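Side-chain contacts in D-isomer specific 2-hydroxyacid dehydrogenase family protein (Aeromonas salmonicida subsp. salmonicida, PDB 3HG7), which probably acts as an NAD-dependent oxidoreductase, as in the D-isomer specific 2-hydroxyacid dehydrogenases, though its own substrate is not established: residues T93-R96 / G97-G100; G149-G152 / Q153-H157; L51-P55 / A56-P60. The protein carries 1 engineered substitution. One frame throughout, in Å; residues are numbered along the deposited sequence. Where two conformers were deposited one is given.

Interaction 1. Residues T93-R96 / G97-G100; sequences TNVR and GIFG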
ATOM      1  N   THR A  93       6.478   7.118 -13.807  1.00  9.97           N
ATOM      2  CA  THR A  93       6.395   5.717 -13.366  1.00 10.41           C
ATOM      3  C   THR A  93       6.299   5.623 -11.851  1.00 11.56           C
ATOM      4  O   THR A  93       6.828   6.464 -11.128  1.00 11.00           O
ATOM      5  CB  THR A  93       7.602   4.894 -13.822  1.00  8.77           C
ATOM      6  OG1 THR A  93       8.779   5.532 -13.350  1.00 12.25           O
ATOM      7  CG2 THR A  93       7.665   4.794 -15.366  1.00 11.64           C
ATOM      8  N   ASN A  94       5.627   4.593 -11.363  1.00 11.97           N
ATOM      9  CA  ASN A  94       5.579   4.395  -9.928  1.00 13.09           C
ATOM     10  C   ASN A  94       6.370   3.158  -9.581  1.00 12.97           C
ATOM     11  O   ASN A  94       7.111   2.647 -10.435  1.00 13.24           O
ATOM     12  CB  ASN A  94       4.133   4.337  -9.457  1.00 14.57           C
ATOM     13  CG  ASN A  94       3.442   3.046  -9.851  1.00 18.59           C
ATOM     14  OD1 ASN A  94       3.808   2.402 -10.842  1.00 15.72           O
ATOM     15  ND2 ASN A  94       2.420   2.663  -9.082  1.00 15.22           N
ATOM     16  N   VAL A  95       6.204   2.670  -8.344  1.00 12.55           N
ATOM     17  CA  VAL A  95       6.888   1.496  -7.848  1.00 13.36           C
ATOM     18  C   VAL A  95       5.843   0.377  -7.740  1.00 15.31           C
ATOM     19  O   VAL A  95       4.794   0.556  -7.103  1.00 15.57           O
ATOM     20  CB  VAL A  95       7.585   1.801  -6.431  1.00 13.37           C
ATOM     21  CG1 VAL A  95       8.069   0.519  -5.799  1.00 21.94           C
ATOM     22  CG2 VAL A  95       8.758   2.726  -6.623  1.00 22.11           C
ATOM     23  N   ARG A  96       6.076  -0.736  -8.434  1.00 15.67           N
ATOM     24  CA  ARG A  96       5.196  -1.890  -8.286  1.00 17.66           C
ATOM     25  C   ARG A  96       5.936  -3.216  -8.186  1.00 16.24           C
ATOM     26  O   ARG A  96       7.097  -3.313  -8.557  1.00 14.77           O
ATOM     27  CB  ARG A  96       4.120  -1.899  -9.373  1.00 20.94           C
ATOM     28  CG  ARG A  96       4.617  -2.086 -10.792  1.00 44.03           C
ATOM     29  CD  ARG A  96       3.551  -2.864 -11.546  1.00 25.93           C
ATOM     30  NE  ARG A  96       4.037  -3.557 -12.745  1.00 45.12           N
ATOM     31  CZ  ARG A  96       4.781  -4.666 -12.743  1.00 28.46           C
ATOM     32  NH1 ARG A  96       5.179  -5.228 -11.603  1.00 44.81           N
ATOM     33  NH2 ARG A  96       5.152  -5.198 -13.908  1.00 45.14           N
ATOM     34  N   GLY A  97       5.261  -4.248  -7.661  1.00 15.90           N
ATOM     35  CA  GLY A  97       5.822  -5.583  -7.685  1.00 16.57           C
ATOM     36  C   GLY A  97       6.804  -5.952  -6.581  1.00 18.01           C
ATOM     37  O   GLY A  97       7.276  -7.100  -6.530  1.00 18.34           O
ATOM     38  N   ILE A  98       7.097  -5.018  -5.674  1.00 17.28           N
ATOM     39  CA  ILE A  98       8.097  -5.302  -4.657  1.00 17.43           C
ATOM     40  C   ILE A  98       7.509  -5.364  -3.236  1.00 17.19           C
ATOM     41  O   ILE A  98       8.265  -5.389  -2.277  1.00 18.09           O
ATOM     42  CB  ILE A  98       9.258  -4.282  -4.698  1.00 18.89           C
ATOM     43  CG1 ILE A  98       8.733  -2.845  -4.502  1.00 19.36           C
ATOM     44  CG2 ILE A  98      10.047  -4.415  -6.049  1.00 19.55           C
ATOM     45  CD1 ILE A  98       9.806  -1.768  -4.228  1.00 18.13           C
ATOM     46  N   PHE A  99       6.176  -5.374  -3.114  1.00 15.94           N
ATOM     47  CA  PHE A  99       5.536  -5.210  -1.807  1.00 15.04           C
ATOM     48  C   PHE A  99       4.865  -6.461  -1.284  1.00 13.88           C
ATOM     49  O   PHE A  99       4.317  -6.413  -0.197  1.00 13.60           O
ATOM     50  CB  PHE A  99       4.509  -4.082  -1.833  1.00 15.72           C
ATOM     51  CG  PHE A  99       5.076  -2.771  -2.290  1.00 16.15           C
ATOM     52  CD1 PHE A  99       4.817  -2.307  -3.580  1.00 17.04           C
ATOM     53  CD2 PHE A  99       5.899  -2.035  -1.447  1.00 16.13           C
ATOM     54  CE1 PHE A  99       5.325  -1.101  -3.997  1.00 15.79           C
ATOM     55  CE2 PHE A  99       6.443  -0.814  -1.875  1.00 16.26           C
ATOM     56  CZ  PHE A  99       6.150  -0.367  -3.169  1.00 17.02           C
ATOM     57  N   GLY A 100       4.899  -7.555  -2.048  1.00 13.31           N
ATOM     58  CA  GLY A 100       4.274  -8.831  -1.609  1.00 13.48           C
ATOM     59  C   GLY A 100       4.720  -9.337  -0.230  1.00 14.05           C
ATOM     60  O   GLY A 100       3.909  -9.466   0.700  1.00 14.14           O
TER

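Interaction 2. Residues G149-G152 / Q153-H157; sequences GSIG and QHIAH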
ATOM      1  N   GLY A 149      -3.331  -9.098  -7.533  1.00 25.59           N
ATOM      2  CA  GLY A 149      -2.046  -8.770  -8.123  1.00 24.61           C
ATOM      3  C   GLY A 149      -0.939  -9.423  -7.335  1.00 23.64           C
ATOM      4  O   GLY A 149      -1.179 -10.373  -6.595  1.00 22.47           O
ATOM      5  N   SER A 150       0.273  -8.888  -7.442  1.00 22.87           N
ATOM      6  CA  SER A 150       1.398  -9.506  -6.760  1.00 22.40           C
ATOM      7  C   SER A 150       1.243  -9.421  -5.241  1.00 21.51           C
ATOM      8  O   SER A 150       1.720 -10.316  -4.526  1.00 20.79           O
ATOM      9  CB  SER A 150       2.720  -8.884  -7.173  1.00 23.04           C
ATOM     10  OG  SER A 150       2.840  -7.554  -6.695  1.00 18.38           O
ATOM     11  N   ILE A 151       0.583  -8.364  -4.762  1.00 20.28           N
ATOM     12  CA  ILE A 151       0.362  -8.215  -3.310  1.00 19.57           C
ATOM     13  C   ILE A 151      -0.643  -9.278  -2.831  1.00 19.51           C
ATOM     14  O   ILE A 151      -0.366 -10.027  -1.872  1.00 19.40           O
ATOM     15  CB  ILE A 151      -0.103  -6.806  -2.912  1.00 18.91           C
ATOM     16  CG1 ILE A 151       1.007  -5.775  -3.195  1.00 19.54           C
ATOM     17  CG2 ILE A 151      -0.418  -6.741  -1.408  1.00 20.04           C
ATOM     18  CD1 ILE A 151       0.654  -4.345  -2.817  1.00 20.12           C
ATOM     19  N   GLY A 152      -1.796  -9.353  -3.497  1.00 18.62           N
ATOM     20  CA  GLY A 152      -2.832 -10.348  -3.149  1.00 19.00           C
ATOM     21  C   GLY A 152      -2.302 -11.761  -3.193  1.00 19.31           C
ATOM     22  O   GLY A 152      -2.568 -12.569  -2.279  1.00 17.36           O
ATOM     23  N   GLN A 153      -1.568 -12.068  -4.266  1.00 20.04           N
ATOM     24  CA  GLN A 153      -0.950 -13.386  -4.420  1.00 20.49           C
ATOM     25  C   GLN A 153       0.020 -13.726  -3.289  1.00 19.22           C
ATOM     26  O   GLN A 153      -0.006 -14.834  -2.768  1.00 17.71           O
ATOM     27  CB  GLN A 153      -0.243 -13.524  -5.764  1.00 21.99           C
ATOM     28  CG  GLN A 153      -1.171 -13.714  -6.945  1.00 26.65           C
ATOM     29  CD  GLN A 153      -0.459 -13.439  -8.251  1.00 23.58           C
ATOM     30  OE1 GLN A 153       0.537 -14.096  -8.579  1.00 27.44           O
ATOM     31  NE2 GLN A 153      -0.940 -12.441  -8.996  1.00 26.92           N
ATOM     32  N   HIS A 154       0.874 -12.788  -2.887  1.00 18.98           N
ATOM     33  CA  HIS A 154       1.821 -13.157  -1.824  1.00 18.85           C
ATOM     34  C   HIS A 154       1.101 -13.460  -0.495  1.00 17.45           C
ATOM     35  O   HIS A 154       1.407 -14.469   0.177  1.00 16.11           O
ATOM     36  CB  HIS A 154       2.945 -12.137  -1.642  1.00 20.23           C
ATOM     37  CG  HIS A 154       4.168 -12.720  -1.000  1.00 23.08           C
ATOM     38  ND1 HIS A 154       4.260 -12.943   0.358  1.00 21.90           N
ATOM     39  CD2 HIS A 154       5.342 -13.141  -1.532  1.00 22.54           C
ATOM     40  CE1 HIS A 154       5.439 -13.471   0.636  1.00 23.00           C
ATOM     41  NE2 HIS A 154       6.114 -13.607  -0.495  1.00 23.15           N
ATOM     42  N   ILE A 155       0.110 -12.631  -0.163  1.00 16.03           N
ATOM     43  CA  ILE A 155      -0.675 -12.824   1.065  1.00 14.68           C
ATOM     44  C   ILE A 155      -1.413 -14.142   0.959  1.00 13.95           C
ATOM     45  O   ILE A 155      -1.657 -14.829   1.975  1.00 13.56           O
ATOM     46  CB  ILE A 155      -1.695 -11.677   1.271  1.00 13.75           C
ATOM     47  CG1 ILE A 155      -0.973 -10.321   1.442  1.00 15.29           C
ATOM     48  CG2 ILE A 155      -2.559 -11.909   2.502  1.00 14.93           C
ATOM     49  CD1 ILE A 155      -1.878  -9.171   1.192  1.00 13.13           C
ATOM     50  N   ALA A 156      -1.786 -14.500  -0.265  1.00 13.26           N
ATOM     51  CA  ALA A 156      -2.430 -15.793  -0.533  1.00 12.90           C
ATOM     52  C   ALA A 156      -1.519 -16.979  -0.215  1.00 13.64           C
ATOM     53  O   ALA A 156      -1.925 -17.908   0.528  1.00 13.54           O
ATOM     54  CB  ALA A 156      -2.918 -15.844  -1.965  1.00 12.73           C
ATOM     55  N   HIS A 157      -0.297 -16.966  -0.746  1.00 15.11           N
ATOM     56  CA  HIS A 157       0.651 -18.052  -0.451  1.00 17.73           C
ATOM     57  C   HIS A 157       0.921 -18.188   1.046  1.00 16.97           C
ATOM     58  O   HIS A 157       1.066 -19.305   1.560  1.00 17.32           O
ATOM     59  CB  HIS A 157       1.962 -17.871  -1.211  1.00 20.31           C
ATOM     60  CG  HIS A 157       1.858 -18.217  -2.668  1.00 21.15           C
ATOM     61  ND1 HIS A 157       1.573 -17.279  -3.640  1.00 21.79           N
ATOM     62  CD2 HIS A 157       1.946 -19.408  -3.310  1.00 21.77           C
ATOM     63  CE1 HIS A 157       1.529 -17.871  -4.822  1.00 21.48           C
ATOM     64  NE2 HIS A 157       1.750 -19.162  -4.648  1.00 22.11           N
TER

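Interaction 3. Residues L51-P55 / A56-P60; sequences LMAEP and ARAKP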
ATOM      1  N   LEU A  51      13.747  12.755 -12.739  1.00  7.35           N
ATOM      2  CA  LEU A  51      13.536  13.053 -11.318  1.00  8.35           C
ATOM      3  C   LEU A  51      13.200  11.745 -10.566  1.00  9.53           C
ATOM      4  O   LEU A  51      12.411  10.918 -11.056  1.00 10.15           O
ATOM      5  CB  LEU A  51      12.368  14.031 -11.196  1.00 10.32           C
ATOM      6  CG  LEU A  51      11.996  14.486  -9.782  1.00 14.39           C
ATOM      7  CD1 LEU A  51      13.083  15.404  -9.222  1.00 10.90           C
ATOM      8  CD2 LEU A  51      10.646  15.202  -9.826  1.00 11.90           C
ATOM      9  N   MET A  52      13.792  11.545  -9.388  1.00 10.08           N
ATOM     10  CA  MET A  52      13.308  10.461  -8.502  1.00 10.41           C
ATOM     11  C   MET A  52      12.934  11.101  -7.166  1.00 10.04           C
ATOM     12  O   MET A  52      13.782  11.761  -6.554  1.00 10.92           O
ATOM     13  CB  MET A  52      14.367   9.390  -8.285  1.00 10.88           C
ATOM     14  CG  MET A  52      13.879   8.253  -7.320  1.00 15.64           C
ATOM     15  SD  MET A  52      14.324   6.509  -7.674  1.00 12.18           S
ATOM     16  CE  MET A  52      16.082   6.700  -7.525  1.00 15.37           C
ATOM     17  N   ALA A  53      11.683  10.932  -6.751  1.00 10.26           N
ATOM     18  CA  ALA A  53      11.128  11.735  -5.639  1.00 10.50           C
ATOM     19  C   ALA A  53       9.880  11.115  -5.095  1.00 10.49           C
ATOM     20  O   ALA A  53       9.266  10.266  -5.743  1.00  9.84           O
ATOM     21  CB  ALA A  53      10.774  13.142  -6.129  1.00 10.54           C
ATOM     22  N   GLU A  54       9.493  11.549  -3.892  1.00 11.02           N
ATOM     23  CA  GLU A  54       8.148  11.243  -3.410  1.00 10.74           C
ATOM     24  C   GLU A  54       7.261  12.233  -4.130  1.00 10.73           C
ATOM     25  O   GLU A  54       7.651  13.403  -4.306  1.00  9.74           O
ATOM     26  CB  GLU A  54       8.051  11.420  -1.886  1.00 11.46           C
ATOM     27  CG  GLU A  54       8.569  10.228  -1.121  1.00 16.10           C
ATOM     28  CD  GLU A  54      10.071  10.271  -0.940  1.00 13.37           C
ATOM     29  OE1 GLU A  54      10.538  11.161  -0.202  1.00 16.38           O
ATOM     30  OE2 GLU A  54      10.774   9.369  -1.452  1.00 15.71           O
ATOM     31  N   PRO A  55       6.079  11.778  -4.598  1.00 10.91           N
ATOM     32  CA  PRO A  55       5.126  12.692  -5.262  1.00 10.94           C
ATOM     33  C   PRO A  55       4.855  13.994  -4.529  1.00 11.79           C
ATOM     34  O   PRO A  55       4.911  15.050  -5.160  1.00 11.31           O
ATOM     35  CB  PRO A  55       3.856  11.859  -5.324  1.00 11.04           C
ATOM     36  CG  PRO A  55       4.380  10.482  -5.525  1.00 17.17           C
ATOM     37  CD  PRO A  55       5.578  10.398  -4.603  1.00 11.12           C
ATOM     38  N   ALA A  56       4.584  13.936  -3.217  1.00 12.77           N
ATOM     39  CA  ALA A  56       4.321  15.183  -2.460  1.00 13.37           C
ATOM     40  C   ALA A  56       5.500  16.149  -2.468  1.00 12.53           C
ATOM     41  O   ALA A  56       5.319  17.343  -2.361  1.00 12.26           O
ATOM     42  CB  ALA A  56       3.891  14.885  -1.045  1.00 14.35           C
ATOM     43  N   ARG A  57       6.718  15.645  -2.566  1.00 11.25           N
ATOM     44  CA  ARG A  57       7.821  16.579  -2.638  0.50 12.08           C
ATOM     45  C   ARG A  57       8.026  17.210  -3.986  1.00 12.06           C
ATOM     46  O   ARG A  57       8.417  18.383  -4.069  1.00 12.00           O
ATOM     47  CB  ARG A  57       9.096  15.992  -2.092  0.50 12.39           C
ATOM     48  CG  ARG A  57       9.128  16.312  -0.633  0.50 12.75           C
ATOM     49  CD  ARG A  57      10.320  15.830   0.003  0.50 13.12           C
ATOM     50  NE  ARG A  57      11.489  16.600  -0.383  0.50 10.69           N
ATOM     51  CZ  ARG A  57      12.679  16.247   0.053  0.50 14.20           C
ATOM     52  NH1 ARG A  57      12.722  15.204   0.868  0.50  8.30           N
ATOM     53  NH2 ARG A  57      13.773  16.875  -0.320  0.50  7.29           N
ATOM     54  N   ALA A  58       7.746  16.465  -5.022  1.00 11.61           N
ATOM     55  CA  ALA A  58       7.897  17.000  -6.381  1.00 11.87           C
ATOM     56  C   ALA A  58       6.786  17.972  -6.746  1.00 13.45           C
ATOM     57  O   ALA A  58       7.018  18.942  -7.465  1.00 13.11           O
ATOM     58  CB  ALA A  58       7.929  15.850  -7.360  1.00 10.75           C
ATOM     59  N   LYS A  59       5.571  17.692  -6.277  1.00 15.11           N
ATOM     60  CA  LYS A  59       4.371  18.421  -6.720  1.00 17.52           C
ATOM     61  C   LYS A  59       4.450  19.956  -6.751  1.00 18.70           C
ATOM     62  O   LYS A  59       4.067  20.547  -7.774  1.00 19.64           O
ATOM     63  CB  LYS A  59       3.094  17.940  -5.993  1.00 18.84           C
ATOM     64  CG  LYS A  59       1.804  18.590  -6.536  1.00 25.44           C
ATOM     65  CD  LYS A  59       0.529  18.064  -5.868  1.00 21.73           C
ATOM     66  CE  LYS A  59      -0.701  18.498  -6.660  1.00 25.34           C
ATOM     67  NZ  LYS A  59      -1.924  17.715  -6.247  1.00 23.12           N
ATOM     68  N   PRO A  60       4.951  20.603  -5.662  1.00 18.77           N
ATOM     69  CA  PRO A  60       5.105  22.070  -5.655  1.00 18.97           C
ATOM     70  C   PRO A  60       6.217  22.600  -6.570  1.00 18.80           C
ATOM     71  O   PRO A  60       6.285  23.802  -6.821  1.00 20.29           O
ATOM     72  CB  PRO A  60       5.466  22.386  -4.192  1.00 19.16           C
ATOM     73  CG  PRO A  60       5.930  21.093  -3.610  1.00 26.68           C
ATOM     74  CD  PRO A  60       5.140  20.050  -4.307  1.00 19.46           C
TER

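Interaction 1. Residues T93-R96 / G97-G100
Val95 CG1 is the point where the apolar groups of this turn converge. It sits 3.3 Å from Ile98 CD1, closer than carbon atoms usually come, and 3.4 Å from Phe99 CZ. The valine side chain crosses both partners at about a right angle. Its first torsion sets this up: chi1 of 169° swings CG1 across from the backbone N, and this branch does the touching. The Phe99 ring has Ile98 CG1 over the centre of one face, 3.7 Å above the plane. Val95 O lies at the ring edge, in plane, 3.6 Å from Phe99 CE1. The ring is thus met on a face by a methylene and at an edge by a carbonyl oxygen. Val289 and Ile292 of helix 286-301 pack on Val95 from outside the turn.

The other side is loose. Arg96 starts away from 97-100, and its chain bends at chi2. The guanidinium meets Gly97 CA at its edge, near its plane, with NH1 4.0 Å from that carbon. Its NH2 has a long, weak ion pair with Asp307. Gly97 is exposed and has a positive phi (83°). At these backbone angles a beta carbon would jam against Arg96 O, which explains the glycine.

The loop leads from strand 91-93 to helix 100-115. No hydrogen bond joins 93-96 to 97-100, though Thr93 and Asn94 bond outside them, to Gln72, Trp70 and Ala76. Between these residues the buried side is joined by apolar packing, the exposed side uses glycine's backbone freedom, and the arginine charge stays out of the hydrophobic cluster.

Interaction 2. Residues G149-G152 / Q153-H157
Ile151 and Ile155 lie side by side, one helical turn apart, and point the same way. Ile151 CG2 meets Ile155 CD1 at 3.8 Å. The CG2 branch of Ile151 is anti to the backbone N (chi1 -66°, measured to CG1), which sends this methyl along the helix to its neighbour. Met103 packs on Ile151, and Ser104 and Phe108 on Ile155, so helix 100-115 lines this apolar stripe. Ile155 also touches Leu143 and Ile145 of strand 142-146.

Gln153 leaves the helix elsewhere. Its chain is extended beyond CG and runs back past the Gly149 carbonyl, with CB and CG each 3.4 Å from Gly149 O. NE2 gives a hydrogen bond to Thr148 O, just ahead of the helix. At its backbone, Gln153 O receives two donors from His157: the backbone N and the ring ND1. The ND1 bond is 3.0 Å long and comes from above the carbonyl plane, 53° out of it.

The His154 side chain leads away from the first segment. His154 ND1 and Ser104 OG share a hydrogen bond. The ring thus ties this helix to helix 100-115.

Four backbone bonds open the helix. Gln153 N to Gly149 O is 2.9 Å and nearly straight (168°). His154 N, Ile155 N and Ala156 N follow, bonded to Ser150 O, Ile151 O and Gly152 O. Gly149 is the N-cap residue. Ala156 packs on Ile145, so this face of the helix also rests on the sheet.

Gly147, Gly149 and Gly152 fit the GxGxxG pattern. Strand 142-146, this helix and strand 165-169 form a beta-alpha-beta unit, the arrangement typical of a Rossmann dinucleotide-binding fold and consistent with NAD binding.

Interaction 3. Residues L51-P55 / A56-P60
Leu51 CD2 rests 3.7 Å from Ala58 CB, at a turn from strand to helix. Ala53 CB stands 4.1 Å from the same Ala58 CB. The leucine points toward the helix. With chi1 at -179° its CG lies opposite the backbone N, which carries CD2 out to the alanine methyl. Leu51 and Ala53 are two apart on the strand, so both face the helix.

The backbone bonds come next. Glu54, the N-cap residue, offers its carbonyl to Ala58 N at 3.1 Å. Arg57 N also approaches Glu54 O at 3.0 Å, but that bond is weak, with an angle of only 128°. Pro55 O accepts Lys59 N at 2.9 Å. Pro55 is the first helical residue, where the lack of an N-H costs no helix bond.

Further out, the Glu54 carboxylate is held away from the turn. OE2 bonds Ser12 OG and Thr74 OG1, and OE1 takes Gln13 N. Arg57 has two conformers, and the position of its guanidinium is doubtful. The Lys59 chain extends outward. Phe71 of strand 70-73 packs on both Ala53 and Ala58.

Strand 50-53, helix 55-58 and strand 70-73 form a beta-alpha-beta unit. The small methyls are consistent with the close approach of helix and strand. Lys59 is paired with Asp83, and Val80 O also accepts from its NZ. The buried Glu54 carboxylate has three polar partners, which probably offset the cost of burying its charge.

In the fold
Interactions 1 and 2 touch: Gly97 CA lies 3.7 Å from Ser150 OG, and Phe99 CB packs on Ile151 CD1. Their centres are about 13 Å apart. Interaction 3 stands apart, its centre about 29 Å from that of interaction 2 and across the centre of the chain. Interaction 3 belongs to the five-stranded parallel sheet and interaction 2 to the seven-stranded one. The 93-100 loop leads from the first sheet to helix 100-115, which packs against the helix of interaction 2. Interaction 3 is the buried contact; the other two are partly buried. Backbone helix bonds dominate interactions 2 and 3, whereas interaction 1 has no hydrogen bond between its segments and is mainly apolar on its buried side.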